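Local coordinates for MIP07328p (Drosophila melanogaster, PDB 6FKK), which probably acts as a chemorepellent axon guidance cue that binds semaphorin receptors, here represented by its extracellular sema domain and the PSI domain that follows, at residues E79-N84 and N103-R108; C145-A150 and A165-F170; P175-E180 and K190-P195. All coordinates share one frame; numbering follows the deposited sequence.

Overall arrangement
Three successive contacts run in series along the early blades of the sema-domain beta-propeller; none nests in or crosses another. Contact 1 closes over strands 86-91 and 97-101, bringing the loop after helix 66-74 against the turn leading into strand 108-112. Contact 2 then closes over the hairpin of strands 154-158 and 161-165, and meets contact 1 where Tyr-105 packs on Phe-170 and Pro-107 on Tyr-147. Contact 3 spans the loop between strand 175-178 and the next sheet. It continues from contact 2 through the probable hydrogen bond between Thr-166 O and Leu-176 N, and the same N-acetylglucosamine touches both. Together they tie three consecutive sheets.

Contact 1: residues E79-N84 and N103-R108; sequences EWDCHN and NSYKPR
An inverse gamma turn centred on Cys-82, in a loop leading into one blade of the sema beta-propeller, receives Ser-104 from the loop between strands 97-101 and 108-112. It is a good example of two loops joined by one backbone hydrogen bond, a weak backbone-to-amide bond and an aromatic ring. Ser-104 N donates to His-83 O at 2.6 Å, approaching from above the carbonyl plane, 42° out of it. Next to it, Asn-103 N makes a weak bond of 2.8 Å to Asn-84 OD1. Asn-84 carries CG anti to its own N (chi1 -175°), which brings the amide alongside Asn-103 while ND2 donates a hydrogen bond to Trp-62 O. Ser-104 OG lies 3.1 Å from Cys-82 C and is hydrogen-bonded to Ser-64 OG. Tyr-105 finishes the contact: its CE1 edge comes within 3.5 Å of Asp-81 CB, and its OH sits 3.4 Å from Asp-81 CG, with the carboxylate and ring planes 78° apart. A leucine in place of Tyr-105 would probably open a gap beside Asp-81 and deprive Phe-170 of the ring it meets. The CB of His-83 points away from segment 103-108, and its NE2 donates to Glu-79 OE1 at 2.6 Å. With Cys-82 SG disulfide-bonded to Cys-72 of helix 66-74, the chemistry implies a turn fixed by that bond and by buried polar groups, Ser-104 OG and Asn-84 ND2 having partners outside both segments.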
loop_
_atom_site.group_PDB
_atom_site.type_symbol
_atom_site.label_atom_id
_atom_site.label_comp_id
_atom_site.label_asym_id
_atom_site.label_seq_id
_atom_site.Cartn_x
_atom_site.Cartn_y
_atom_site.Cartn_z
ATOM N N GLU A 79 17.454 -23.188 -5.494
ATOM C CA GLU A 79 18.213 -22.370 -6.436
ATOM C C GLU A 79 17.560 -21.006 -6.622
ATOM O O GLU A 79 18.239 -19.974 -6.633
ATOM C CB GLU A 79 18.339 -23.104 -7.772
ATOM C CG GLU A 79 19.254 -22.449 -8.809
ATOM C CD GLU A 79 18.610 -21.268 -9.511
ATOM O OE1 GLU A 79 19.342 -20.327 -9.884
ATOM O OE2 GLU A 79 17.373 -21.276 -9.679
ATOM N N TRP A 80 16.234 -20.984 -6.777
ATOM C CA TRP A 80 15.546 -19.726 -7.047
ATOM C C TRP A 80 15.648 -18.773 -5.866
ATOM O O TRP A 80 15.552 -17.551 -6.040
ATOM C CB TRP A 80 14.085 -19.986 -7.414
ATOM C CG TRP A 80 13.328 -20.747 -6.367
ATOM C CD1 TRP A 80 13.362 -22.096 -6.145
ATOM C CD2 TRP A 80 12.416 -20.206 -5.404
ATOM N NE1 TRP A 80 12.531 -22.425 -5.101
ATOM C CE2 TRP A 80 11.938 -21.283 -4.629
ATOM C CE3 TRP A 80 11.958 -18.916 -5.121
ATOM C CZ2 TRP A 80 11.025 -21.107 -3.589
ATOM C CZ3 TRP A 80 11.051 -18.744 -4.088
ATOM C CH2 TRP A 80 10.595 -19.834 -3.335
ATOM N N ASP A 81 15.857 -19.308 -4.664
ATOM C CA ASP A 81 16.068 -18.460 -3.499
ATOM C C ASP A 81 17.488 -17.911 -3.441
ATOM O O ASP A 81 17.693 -16.786 -2.970
ATOM C CB ASP A 81 15.754 -19.238 -2.222
ATOM C CG ASP A 81 14.280 -19.210 -1.867
ATOM O OD1 ASP A 81 13.601 -18.208 -2.183
ATOM O OD2 ASP A 81 13.804 -20.191 -1.258
ATOM N N CYS A 82 18.471 -18.674 -3.923
ATOM C CA CYS A 82 19.879 -18.280 -3.840
ATOM C C CYS A 82 20.235 -17.376 -5.022
ATOM O O CYS A 82 21.007 -17.723 -5.918
ATOM C CB CYS A 82 20.775 -19.508 -3.773
ATOM S SG CYS A 82 20.511 -20.521 -2.297
ATOM N N HIS A 83 19.639 -16.184 -5.004
ATOM C CA HIS A 83 19.947 -15.121 -5.946
ATOM C C HIS A 83 19.965 -13.803 -5.182
ATOM O O HIS A 83 19.791 -13.767 -3.960
ATOM C CB HIS A 83 18.939 -15.082 -7.102
ATOM C CG HIS A 83 19.242 -16.053 -8.201
ATOM N ND1 HIS A 83 20.033 -15.731 -9.281
ATOM C CD2 HIS A 83 18.855 -17.338 -8.387
ATOM C CE1 HIS A 83 20.124 -16.774 -10.086
ATOM N NE2 HIS A 83 19.418 -17.763 -9.566
ATOM N N ASN A 84 20.177 -12.711 -5.906
ATOM C CA ASN A 84 20.242 -11.376 -5.312
ATOM C C ASN A 84 19.054 -10.569 -5.830
ATOM O O ASN A 84 19.138 -9.895 -6.857
ATOM C CB ASN A 84 21.567 -10.693 -5.635
ATOM C CG ASN A 84 21.719 -9.363 -4.924
ATOM O OD1 ASN A 84 21.120 -9.136 -3.873
ATOM N ND2 ASN A 84 22.520 -8.474 -5.497
ATOM N N ASN A 103 20.719 -11.030 -1.782
ATOM C CA ASN A 103 22.056 -11.606 -1.933
ATOM C C ASN A 103 22.123 -13.018 -1.347
ATOM O O ASN A 103 22.956 -13.325 -0.492
ATOM C CB ASN A 103 23.116 -10.693 -1.310
ATOM C CG ASN A 103 24.532 -11.191 -1.539
ATOM O OD1 ASN A 103 24.818 -11.845 -2.542
ATOM N ND2 ASN A 103 25.422 -10.897 -0.599
ATOM N N SER A 104 21.218 -13.877 -1.812
ATOM C CA SER A 104 21.196 -15.289 -1.433
ATOM C C SER A 104 21.165 -15.453 0.085
ATOM O O SER A 104 22.005 -16.133 0.681
ATOM C CB SER A 104 22.386 -16.030 -2.044
ATOM O OG SER A 104 22.439 -15.839 -3.446
ATOM N N TYR A 105 20.182 -14.804 0.713
ATOM C CA TYR A 105 20.012 -14.824 2.165
ATOM C C TYR A 105 21.258 -14.313 2.887
ATOM O O TYR A 105 21.597 -14.780 3.978
ATOM C CB TYR A 105 19.628 -16.222 2.661
ATOM C CG TYR A 105 18.217 -16.627 2.285
ATOM C CD1 TYR A 105 17.893 -16.958 0.976
ATOM C CD2 TYR A 105 17.210 -16.679 3.241
ATOM C CE1 TYR A 105 16.607 -17.326 0.628
ATOM C CE2 TYR A 105 15.920 -17.049 2.904
ATOM C CZ TYR A 105 15.624 -17.371 1.595
ATOM O OH TYR A 105 14.342 -17.739 1.252
ATOM N N LYS A 106 21.947 -13.354 2.275
ATOM C CA LYS A 106 23.072 -12.653 2.895
ATOM C C LYS A 106 22.939 -11.179 2.540
ATOM O O LYS A 106 23.736 -10.631 1.770
ATOM C CB LYS A 106 24.407 -13.233 2.421
ATOM C CG LYS A 106 25.632 -12.722 3.165
ATOM C CD LYS A 106 26.910 -13.300 2.571
ATOM C CE LYS A 106 28.142 -12.863 3.350
ATOM N NZ LYS A 106 28.349 -11.390 3.309
ATOM N N PRO A 107 21.925 -10.504 3.086
ATOM C CA PRO A 107 21.570 -9.169 2.585
ATOM C C PRO A 107 22.680 -8.150 2.804
ATOM O O PRO A 107 23.321 -8.113 3.856
ATOM C CB PRO A 107 20.312 -8.814 3.385
ATOM C CG PRO A 107 20.390 -9.650 4.614
ATOM C CD PRO A 107 21.054 -10.928 4.195
ATOM N N ARG A 108 22.901 -7.322 1.785
ATOM C CA ARG A 108 23.916 -6.278 1.809
ATOM C C ARG A 108 23.319 -4.997 1.245
ATOM O O ARG A 108 22.313 -5.019 0.531
ATOM C CB ARG A 108 25.160 -6.678 1.000
ATOM C CG ARG A 108 25.714 -8.058 1.326
ATOM C CD ARG A 108 26.549 -8.047 2.594
ATOM N NE ARG A 108 27.798 -7.313 2.413
ATOM C CZ ARG A 108 28.780 -7.281 3.307
ATOM N NH1 ARG A 108 28.661 -7.946 4.449
ATOM N NH2 ARG A 108 29.882 -6.587 3.060
#

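Contact 2: residues C145-A150 and A165-F170; sequences CPYSPA and ATVADF. With NAG (2-acetamido-2-deoxy-beta-D-glucopyranose), chain E.
Pro-146 and Thr-166 come closest in the backbone, with 5.7 Å between their CA atoms, at the corner where the chain leaves strand 161-165; from there the second segment runs past Tyr-147. Both segments are loops bordering the antiparallel sheet 154-158, 161-165 and 175-178, a blade of the sema beta-propeller. The contact shows how one aromatic ring can pack largely against backbone atoms of the chain just past a corner. Tyr-147 has CG anti to its carbonyl carbon (chi1 -70°), which directs the ring across residues 167 to 170. Over one of its faces lie Asp-169 O and Phe-170 CA, both offset toward the rim. The Phe-170 CA makes a CH-pi contact, 4.3 Å from the centroid of the Tyr-147 ring and 20° off the ring normal. Val-167 O approaches differently, at the ring edge and near its plane, 3.6 Å from Tyr-147 CE1. The phenol end reaches Ala-168, where OH of Tyr-147 is 2.9 Å from the O of Ala-168; that carbonyl also accepts a hydrogen bond from Gln-142 NE2. Asp-169 directs its carboxylate elsewhere, OD2 taking the backbone N of Gly-173. At the other end of the contact, Thr-166 has OG1 anti to its N (chi1 174°) and rests it against the proline, 3.3 Å from Pro-146 CA. Beside this corner stands the N-acetylglucosamine, part of the protein's own glycosylation. Each segment brings one apolar carbon to the sugar: Ala-150 CB is 3.9 Å from its acetyl methyl C8, and Val-167 CG1 is 3.5 Å from its C6.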
loop_
_atom_site.group_PDB
_atom_site.type_symbol
_atom_site.label_atom_id
_atom_site.label_comp_id
_atom_site.label_asym_id
_atom_site.label_seq_id
_atom_site.Cartn_x
_atom_site.Cartn_y
_atom_site.Cartn_z
ATOM N N CYS A 145 17.260 -5.011 5.201
ATOM C CA CYS A 145 16.843 -5.611 3.948
ATOM C C CYS A 145 16.390 -7.040 4.217
ATOM O O CYS A 145 16.968 -7.717 5.080
ATOM C CB CYS A 145 17.986 -5.605 2.924
ATOM S SG CYS A 145 17.491 -5.973 1.228
ATOM N N PRO A 146 15.366 -7.522 3.516
ATOM C CA PRO A 146 14.904 -8.894 3.744
ATOM C C PRO A 146 15.863 -9.918 3.155
ATOM O O PRO A 146 16.734 -9.611 2.338
ATOM C CB PRO A 146 13.545 -8.935 3.038
ATOM C CG PRO A 146 13.642 -7.887 1.989
ATOM C CD PRO A 146 14.477 -6.791 2.597
ATOM N N TYR A 147 15.686 -11.162 3.594
ATOM C CA TYR A 147 16.505 -12.270 3.121
ATOM C C TYR A 147 15.911 -12.961 1.902
ATOM O O TYR A 147 16.657 -13.528 1.093
ATOM C CB TYR A 147 16.691 -13.306 4.233
ATOM C CG TYR A 147 17.574 -12.866 5.378
ATOM C CD1 TYR A 147 17.151 -11.900 6.280
ATOM C CD2 TYR A 147 18.825 -13.438 5.571
ATOM C CE1 TYR A 147 17.955 -11.505 7.330
ATOM C CE2 TYR A 147 19.635 -13.052 6.619
ATOM C CZ TYR A 147 19.196 -12.084 7.495
ATOM O OH TYR A 147 19.998 -11.692 8.541
ATOM N N SER A 148 14.590 -12.925 1.756
ATOM C CA SER A 148 13.870 -13.648 0.724
ATOM C C SER A 148 13.103 -12.681 -0.171
ATOM O O SER A 148 12.715 -11.596 0.273
ATOM C CB SER A 148 12.892 -14.649 1.357
ATOM O OG SER A 148 12.085 -15.282 0.381
ATOM N N PRO A 149 12.872 -13.040 -1.438
ATOM C CA PRO A 149 12.038 -12.194 -2.305
ATOM C C PRO A 149 10.585 -12.101 -1.868
ATOM O O PRO A 149 9.817 -11.372 -2.508
ATOM C CB PRO A 149 12.151 -12.880 -3.677
ATOM C CG PRO A 149 12.554 -14.286 -3.370
ATOM C CD PRO A 149 13.447 -14.180 -2.172
ATOM N N ALA A 150 10.186 -12.811 -0.814
ATOM C CA ALA A 150 8.814 -12.747 -0.330
ATOM C C ALA A 150 8.437 -11.312 0.020
ATOM O O ALA A 150 9.177 -10.614 0.717
ATOM C CB ALA A 150 8.643 -13.656 0.885
ATOM N N ALA A 165 11.308 -2.426 7.995
ATOM C CA ALA A 165 10.482 -3.384 8.723
ATOM C C ALA A 165 10.624 -4.735 8.033
ATOM O O ALA A 165 10.094 -4.927 6.937
ATOM C CB ALA A 165 9.021 -2.948 8.762
ATOM N N THR A 166 11.332 -5.668 8.668
ATOM C CA THR A 166 11.619 -6.948 8.031
ATOM C C THR A 166 11.963 -7.963 9.122
ATOM O O THR A 166 11.510 -7.830 10.263
ATOM C CB THR A 166 12.734 -6.762 6.981
ATOM O OG1 THR A 166 13.126 -8.036 6.449
ATOM C CG2 THR A 166 13.939 -6.073 7.598
ATOM N N VAL A 167 12.739 -8.981 8.761
ATOM C CA VAL A 167 13.266 -9.951 9.710
ATOM C C VAL A 167 14.768 -9.751 9.822
ATOM O O VAL A 167 15.441 -9.364 8.860
ATOM C CB VAL A 167 12.945 -11.399 9.299
ATOM C CG1 VAL A 167 11.510 -11.733 9.624
ATOM C CG2 VAL A 167 13.216 -11.591 7.821
ATOM N N ALA A 168 15.296 -10.028 11.014
ATOM C CA ALA A 168 16.725 -9.913 11.267
ATOM C C ALA A 168 17.459 -11.243 11.172
ATOM O O ALA A 168 18.693 -11.244 11.103
ATOM C CB ALA A 168 16.972 -9.298 12.652
ATOM N N ASP A 169 16.743 -12.363 11.157
ATOM C CA ASP A 169 17.359 -13.680 11.171
ATOM C C ASP A 169 17.116 -14.409 9.856
ATOM O O ASP A 169 16.241 -14.049 9.064
ATOM C CB ASP A 169 16.832 -14.523 12.340
ATOM C CG ASP A 169 15.372 -14.903 12.178
ATOM O OD1 ASP A 169 14.587 -14.056 11.702
ATOM O OD2 ASP A 169 15.013 -16.050 12.523
ATOM N N PHE A 170 17.914 -15.457 9.642
ATOM C CA PHE A 170 17.826 -16.236 8.412
ATOM C C PHE A 170 16.582 -17.116 8.388
ATOM O O PHE A 170 16.056 -17.410 7.308
ATOM C CB PHE A 170 19.097 -17.076 8.254
ATOM C CG PHE A 170 18.979 -18.194 7.263
ATOM C CD1 PHE A 170 19.151 -17.959 5.911
ATOM C CD2 PHE A 170 18.723 -19.488 7.687
ATOM C CE1 PHE A 170 19.051 -18.989 4.997
ATOM C CE2 PHE A 170 18.621 -20.521 6.778
ATOM C CZ PHE A 170 18.784 -20.271 5.432
HETATM C C1 NAG E . 7.943 -12.356 6.504
HETATM C C2 NAG E . 8.329 -13.847 6.456
HETATM C C3 NAG E . 7.783 -14.605 7.668
HETATM C C4 NAG E . 8.147 -13.897 8.964
HETATM C C5 NAG E . 7.666 -12.455 8.901
HETATM C C6 NAG E . 8.017 -11.659 10.137
HETATM C C7 NAG E . 6.597 -14.634 4.877
HETATM C C8 NAG E . 6.351 -15.298 3.556
HETATM N N2 NAG E . 7.884 -14.468 5.217
HETATM O O3 NAG E . 8.319 -15.923 7.672
HETATM O O4 NAG E . 7.538 -14.553 10.069
HETATM O O5 NAG E . 8.288 -11.801 7.788
HETATM O O6 NAG E . 7.935 -12.458 11.310
HETATM O O7 NAG E . 5.672 -14.264 5.597
#

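Contact 3: residues P175-E180 and K190-P195. With NAG (2-acetamido-2-deoxy-beta-D-glucopyranose), chain E.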
loop_
_atom_site.group_PDB
_atom_site.type_symbol
_atom_site.label_atom_id
_atom_site.label_comp_id
_atom_site.label_asym_id
_atom_site.label_seq_id
_atom_site.Cartn_x
_atom_site.Cartn_y
_atom_site.Cartn_z
ATOM N N PRO A 175 11.059 -10.725 13.683
ATOM C CA PRO A 175 10.590 -9.498 13.036
ATOM C C PRO A 175 10.974 -8.263 13.835
ATOM O O PRO A 175 11.035 -8.280 15.067
ATOM C CB PRO A 175 9.070 -9.681 13.008
ATOM C CG PRO A 175 8.792 -10.518 14.216
ATOM C CD PRO A 175 9.968 -11.452 14.354
ATOM N N LEU A 176 11.235 -7.176 13.113
ATOM C CA LEU A 176 11.592 -5.930 13.775
ATOM C C LEU A 176 11.263 -4.748 12.878
ATOM O O LEU A 176 11.035 -4.893 11.675
ATOM C CB LEU A 176 13.078 -5.897 14.167
ATOM C CG LEU A 176 14.208 -6.307 13.209
ATOM C CD1 LEU A 176 14.257 -5.501 11.919
ATOM C CD2 LEU A 176 15.537 -6.184 13.931
ATOM N N ILE A 177 11.243 -3.571 13.499
ATOM C CA ILE A 177 11.284 -2.290 12.807
ATOM C C ILE A 177 12.537 -1.573 13.288
ATOM O O ILE A 177 12.723 -1.388 14.496
ATOM C CB ILE A 177 10.023 -1.450 13.075
ATOM C CG1 ILE A 177 8.766 -2.222 12.667
ATOM C CG2 ILE A 177 10.098 -0.136 12.326
ATOM C CD1 ILE A 177 7.479 -1.441 12.849
ATOM N N TYR A 178 13.398 -1.184 12.352
ATOM C CA TYR A 178 14.756 -0.780 12.682
ATOM C C TYR A 178 15.130 0.513 11.968
ATOM O O TYR A 178 14.689 0.772 10.845
ATOM C CB TYR A 178 15.743 -1.900 12.318
ATOM C CG TYR A 178 17.200 -1.555 12.500
ATOM C CD1 TYR A 178 17.789 -1.586 13.755
ATOM C CD2 TYR A 178 17.991 -1.215 11.413
ATOM C CE1 TYR A 178 19.124 -1.279 13.922
ATOM C CE2 TYR A 178 19.327 -0.904 11.569
ATOM C CZ TYR A 178 19.888 -0.938 12.826
ATOM O OH TYR A 178 21.217 -0.630 12.992
ATOM N N ARG A 179 15.958 1.319 12.641
ATOM C CA ARG A 179 16.489 2.565 12.093
ATOM C C ARG A 179 17.576 3.123 13.006
ATOM O O ARG A 179 17.300 3.460 14.162
ATOM C CB ARG A 179 15.370 3.599 11.909
ATOM C CG ARG A 179 15.752 4.846 11.099
ATOM C CD ARG A 179 16.432 5.930 11.939
ATOM N NE ARG A 179 15.754 6.161 13.212
ATOM C CZ ARG A 179 16.202 6.978 14.161
ATOM N NH1 ARG A 179 17.333 7.647 13.986
ATOM N NH2 ARG A 179 15.519 7.126 15.289
ATOM N N GLU A 180 18.803 3.239 12.492
ATOM C CA GLU A 180 19.917 3.868 13.209
ATOM C C GLU A 180 20.083 3.265 14.606
ATOM O O GLU A 180 20.049 3.957 15.627
ATOM C CB GLU A 180 19.731 5.389 13.271
ATOM C CG GLU A 180 20.916 6.196 13.822
ATOM C CD GLU A 180 22.097 6.288 12.869
ATOM O OE1 GLU A 180 22.082 5.623 11.811
ATOM O OE2 GLU A 180 23.047 7.037 13.182
ATOM N N LYS A 190 4.138 -8.592 22.176
ATOM C CA LYS A 190 3.223 -7.477 22.399
ATOM C C LYS A 190 3.414 -6.392 21.345
ATOM O O LYS A 190 2.443 -5.752 20.925
ATOM C CB LYS A 190 3.412 -6.907 23.806
ATOM C CG LYS A 190 2.751 -7.737 24.900
ATOM C CD LYS A 190 2.814 -7.049 26.257
ATOM C CE LYS A 190 4.234 -7.001 26.792
ATOM N NZ LYS A 190 4.276 -6.474 28.183
ATOM N N GLN A 191 4.653 -6.178 20.903
ATOM C CA GLN A 191 4.911 -5.188 19.861
ATOM C C GLN A 191 4.664 -5.765 18.473
ATOM O O GLN A 191 3.996 -5.141 17.642
ATOM C CB GLN A 191 6.343 -4.660 19.976
ATOM C CG GLN A 191 6.573 -3.735 21.160
ATOM C CD GLN A 191 7.926 -3.050 21.111
ATOM O OE1 GLN A 191 8.881 -3.576 20.539
ATOM N NE2 GLN A 191 8.012 -1.866 21.706
ATOM N N LEU A 192 5.194 -6.957 18.204
ATOM C CA LEU A 192 5.051 -7.596 16.902
ATOM C C LEU A 192 4.848 -9.089 17.102
ATOM O O LEU A 192 5.588 -9.720 17.860
ATOM C CB LEU A 192 6.280 -7.338 16.023
ATOM C CG LEU A 192 6.487 -5.897 15.553
ATOM C CD1 LEU A 192 7.846 -5.736 14.894
ATOM C CD2 LEU A 192 5.381 -5.504 14.597
ATOM N N ASN A 193 3.849 -9.650 16.417
ATOM C CA ASN A 193 3.475 -11.061 16.551
ATOM C C ASN A 193 3.321 -11.653 15.151
ATOM O O ASN A 193 2.221 -11.650 14.591
ATOM C CB ASN A 193 2.191 -11.201 17.366
ATOM C CG ASN A 193 1.974 -12.610 17.878
ATOM O OD1 ASN A 193 2.521 -13.573 17.341
ATOM N ND2 ASN A 193 1.167 -12.738 18.927
ATOM N N GLN A 194 4.418 -12.173 14.607
ATOM C CA GLN A 194 4.460 -12.736 13.261
ATOM C C GLN A 194 3.845 -11.800 12.217
ATOM O O GLN A 194 2.882 -12.172 11.533
ATOM C CB GLN A 194 3.780 -14.097 13.225
ATOM C CG GLN A 194 4.324 -15.097 14.231
ATOM C CD GLN A 194 3.785 -16.496 14.009
ATOM O OE1 GLN A 194 3.508 -16.894 12.877
ATOM N NE2 GLN A 194 3.634 -17.253 15.091
ATOM N N PRO A 195 4.380 -10.593 12.054
ATOM C CA PRO A 195 3.751 -9.625 11.155
ATOM C C PRO A 195 4.182 -9.797 9.707
ATOM O O PRO A 195 5.301 -10.212 9.404
ATOM C CB PRO A 195 4.234 -8.282 11.707
ATOM C CG PRO A 195 5.599 -8.592 12.221
ATOM C CD PRO A 195 5.546 -10.014 12.742
HETATM C C1 NAG E . 7.943 -12.356 6.504
HETATM C C2 NAG E . 8.329 -13.847 6.456
HETATM C C3 NAG E . 7.783 -14.605 7.668
HETATM C C4 NAG E . 8.147 -13.897 8.964
HETATM C C5 NAG E . 7.666 -12.455 8.901
HETATM C C6 NAG E . 8.017 -11.659 10.137
HETATM C C7 NAG E . 6.597 -14.634 4.877
HETATM C C8 NAG E . 6.351 -15.298 3.556
HETATM N N2 NAG E . 7.884 -14.468 5.217
HETATM O O3 NAG E . 8.319 -15.923 7.672
HETATM O O4 NAG E . 7.538 -14.553 10.069
HETATM O O5 NAG E . 8.288 -11.801 7.788
HETATM O O6 NAG E . 7.935 -12.458 11.310
HETATM O O7 NAG E . 5.672 -14.264 5.597
#
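Pro-175 and Pro-195 meet with their side chains crossed at about a right angle, an instructive case of two proline rings packing where two pieces of chain meet. The Pro-195 ring reaches its partner with the CD corner, which lies 3.5 Å from Pro-175 CB and 3.6 Å from Pro-175 CG. Both residues point their CB toward the opposing segment, and the two rings meet through carbon atoms. Next to this pair Leu-192 comes in from the loop. Its CG is anti to the carbonyl carbon (chi1 -68°), which extends the branch toward strand 175-178. The CD1 methyl does the touching: it lies 3.9 Å from Leu-176 CA and 4.1 Å from Pro-175 O, and thus rests on the strand's backbone. The same methyl is 4.3 Å from Ile-177 CG1. Ile-177 starts off alongside the other segment, and the end of its side chain swings closer to Leu-192, while Leu-176 points away. Leu-192 is therefore bordered by Pro-175 and Ile-177, which lie two residues apart on the strand. The sugar completes the proline end of the contact. O6 of the N-acetylglucosamine is 3.4 Å from Pro-175 CB, and its C6 lies 3.2 Å from Pro-195 O; the sugar is also hydrogen-bonded to Gly-172 O. Beyond the two segments, Ile-177 packs on Phe-209 and Pro-195 on Phe-211, both of strand 206-214 in the neighbouring sheet. The contact thus joins the outermost strand of one sheet of the sema-domain beta-propeller, strand 175-178, to the loop that enters the next sheet at strand 196-203.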